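Local coordinates for La protein (Trypanosoma brucei, PDB 1S29) that probably binds RNA through its N-terminal La motif, a winged-helix domain with a conserved aromatic patch, at residues Ile31-Lys34 with Gly35-Glu39. Sequence-based numbering, arbitrary orientation.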
ATOM      1  N   ILE A  31      -8.002  13.009  -2.412  1.00  4.90           N
ATOM      2  CA  ILE A  31      -9.443  12.830  -2.331  1.00  5.24           C
ATOM      3  C   ILE A  31      -9.845  11.412  -2.723  1.00  4.78           C
ATOM      4  O   ILE A  31     -10.739  10.814  -2.118  1.00  6.37           O
ATOM      5  CB  ILE A  31     -10.187  13.816  -3.251  1.00  7.29           C
ATOM      6  CG1 ILE A  31      -9.868  15.259  -2.855  1.00 12.70           C
ATOM      7  CG2 ILE A  31     -11.686  13.560  -3.205  1.00  8.84           C
ATOM      8  CD1 ILE A  31     -10.362  16.287  -3.848  1.00 14.74           C
ATOM      9  N   PHE A  32      -9.194  10.875  -3.747  1.00  5.77           N
ATOM     10  CA  PHE A  32      -9.525   9.531  -4.177  1.00  4.29           C
ATOM     11  C   PHE A  32      -9.168   8.521  -3.101  1.00  4.59           C
ATOM     12  O   PHE A  32      -9.993   7.684  -2.739  1.00  5.55           O
ATOM     13  CB  PHE A  32      -8.789   9.176  -5.466  1.00  5.97           C
ATOM     14  CG  PHE A  32      -9.103   7.803  -5.981  1.00  4.31           C
ATOM     15  CD1 PHE A  32     -10.251   7.570  -6.730  1.00  5.32           C
ATOM     16  CD2 PHE A  32      -8.253   6.740  -5.701  1.00  4.83           C
ATOM     17  CE1 PHE A  32     -10.552   6.294  -7.195  1.00  6.88           C
ATOM     18  CE2 PHE A  32      -8.541   5.453  -6.158  1.00  4.65           C
ATOM     19  CZ  PHE A  32      -9.691   5.231  -6.908  1.00  6.56           C
ATOM     20  N   LEU A  33      -7.942   8.591  -2.592  1.00  4.13           N
ATOM     21  CA  LEU A  33      -7.525   7.637  -1.573  1.00  3.83           C
ATOM     22  C   LEU A  33      -8.370   7.774  -0.306  1.00  4.60           C
ATOM     23  O   LEU A  33      -8.777   6.765   0.282  1.00  4.38           O
ATOM     24  CB  LEU A  33      -6.040   7.811  -1.253  1.00  4.69           C
ATOM     25  CG  LEU A  33      -5.444   6.761  -0.310  1.00  6.28           C
ATOM     26  CD1 LEU A  33      -5.670   5.364  -0.889  1.00  6.62           C
ATOM     27  CD2 LEU A  33      -3.954   7.030  -0.112  1.00  6.79           C
ATOM     28  N   LYS A  34      -8.639   9.004   0.123  1.00  5.31           N
ATOM     29  CA  LYS A  34      -9.468   9.184   1.313  1.00  5.36           C
ATOM     30  C   LYS A  34     -10.853   8.600   1.072  1.00  5.73           C
ATOM     31  O   LYS A  34     -11.502   8.112   2.003  1.00  6.17           O
ATOM     32  CB  LYS A  34      -9.595  10.662   1.675  1.00  5.94           C
ATOM     33  CG  LYS A  34      -8.396  11.192   2.428  1.00  6.84           C
ATOM     34  CD  LYS A  34      -8.615  12.616   2.909  1.00  8.50           C
ATOM     35  CE  LYS A  34      -8.671  13.604   1.754  1.00  8.73           C
ATOM     36  NZ  LYS A  34      -8.858  14.999   2.270  1.00 10.35           N
ATOM     37  N   GLY A  35     -11.304   8.651  -0.178  1.00  4.24           N
ATOM     38  CA  GLY A  35     -12.608   8.105  -0.505  1.00  6.32           C
ATOM     39  C   GLY A  35     -12.635   6.602  -0.302  1.00  5.41           C
ATOM     40  O   GLY A  35     -13.619   6.047   0.192  1.00  5.10           O
ATOM     41  N   LYS A  36     -11.561   5.934  -0.700  1.00  5.31           N
ATOM     42  CA  LYS A  36     -11.482   4.483  -0.546  1.00  3.97           C
ATOM     43  C   LYS A  36     -11.418   4.131   0.938  1.00  4.79           C
ATOM     44  O   LYS A  36     -12.074   3.190   1.410  1.00  4.36           O
ATOM     45  CB  LYS A  36     -10.236   3.943  -1.249  1.00  4.65           C
ATOM     46  CG  LYS A  36     -10.296   4.008  -2.763  1.00  5.82           C
ATOM     47  CD  LYS A  36     -11.372   3.086  -3.317  1.00 11.58           C
ATOM     48  CE  LYS A  36     -11.416   3.144  -4.843  1.00 15.41           C
ATOM     49  NZ  LYS A  36     -12.551   2.357  -5.405  1.00 19.61           N
HETATM   50  N   MSE A  37     -10.613   4.889   1.670  1.00  4.65           N
HETATM   51  CA  MSE A  37     -10.460   4.658   3.099  1.00  4.43           C
HETATM   52  C   MSE A  37     -11.771   4.831   3.851  1.00  4.01           C
HETATM   53  O   MSE A  37     -11.994   4.170   4.872  1.00  6.27           O
HETATM   54  CB  MSE A  37      -9.409   5.608   3.679  1.00  6.30           C
HETATM   55  CG  MSE A  37      -7.984   5.299   3.256  1.00  4.50           C
HETATM   56 SE   MSE A  37      -6.795   6.781   3.651  1.00 15.47          SE
HETATM   57  CE  MSE A  37      -6.757   6.672   5.576  1.00 15.69           C
ATOM     58  N   ALA A  38     -12.635   5.714   3.358  1.00  4.91           N
ATOM     59  CA  ALA A  38     -13.913   5.976   4.006  1.00  6.30           C
ATOM     60  C   ALA A  38     -14.989   4.944   3.686  1.00  7.04           C
ATOM     61  O   ALA A  38     -16.110   5.032   4.203  1.00  9.15           O
ATOM     62  CB  ALA A  38     -14.413   7.374   3.631  1.00  7.71           C
ATOM     63  N   GLU A  39     -14.665   3.980   2.831  1.00  7.27           N
ATOM     64  CA  GLU A  39     -15.634   2.945   2.470  1.00  7.79           C
ATOM     65  C   GLU A  39     -15.879   1.991   3.629  1.00  7.96           C
ATOM     66  O   GLU A  39     -16.888   1.288   3.655  1.00  9.58           O
ATOM     67  CB  GLU A  39     -15.163   2.160   1.244  1.00  9.68           C
ATOM     68  CG  GLU A  39     -14.961   3.015   0.011  1.00 14.15           C
ATOM     69  CD  GLU A  39     -14.666   2.187  -1.216  1.00 13.53           C
ATOM     70  OE1 GLU A  39     -13.880   1.225  -1.108  1.00 19.92           O
ATOM     71  OE2 GLU A  39     -15.217   2.503  -2.286  1.00 20.76           O
TER
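Lys36 lays its side chain against the ring of Phe32, one turn back in helix 31-37. Its CB sits 3.5 Å from Leu33 O. CG comes next, 3.7 Å from Phe32 O and near the CE2 corner of the ring. The chain bends at CB-CG (chi2 -66°), which brings CE back to the ring. CD spans between CG and CE without a close ring contact, 4.5 Å from Phe32 CZ. CE makes the closest touch, 3.4 Å from Phe32 CZ, and meets the ring obliquely. Lys36 NZ, at the tip, is 4.3 Å from Phe32 CZ. Phe32 carries its CG on the side away from its own backbone N (chi1 -179°), which places the ring beside the lysine chain. The Phe32 side chain also touches Phe53.

Leu33 and Met37, a selenomethionine, make a similar i to i+4 pair. Leu33 CG lies 4.2 Å from Met37 SE. Met37 CG also packs on Leu33 O, at 3.4 Å. Leu33, Met37 and Lys36 all touch Val45 of strand 45-46, in the small sheet of the winged-helix fold.

Four i to i+4 backbone bonds run beneath these pairs. Met37 N to Leu33 O is the straightest, with an N-H...O angle of 166°. Lys36 N to Phe32 O is a little more bent, and Gly35 N to Ile31 O more so. The last, Ala38 N to Lys34 O at 3.0 Å, carries the bonding just past the end of the helix. Lys34 NZ bonds to Gln28 O.

The Phe32-Lys36 contact is made through CE and CG. It is probably largely van der Waals, and the nearby ammonium may add some attraction to the pi system. Leu33 and Met37 are buried, whereas Phe32 is exposed.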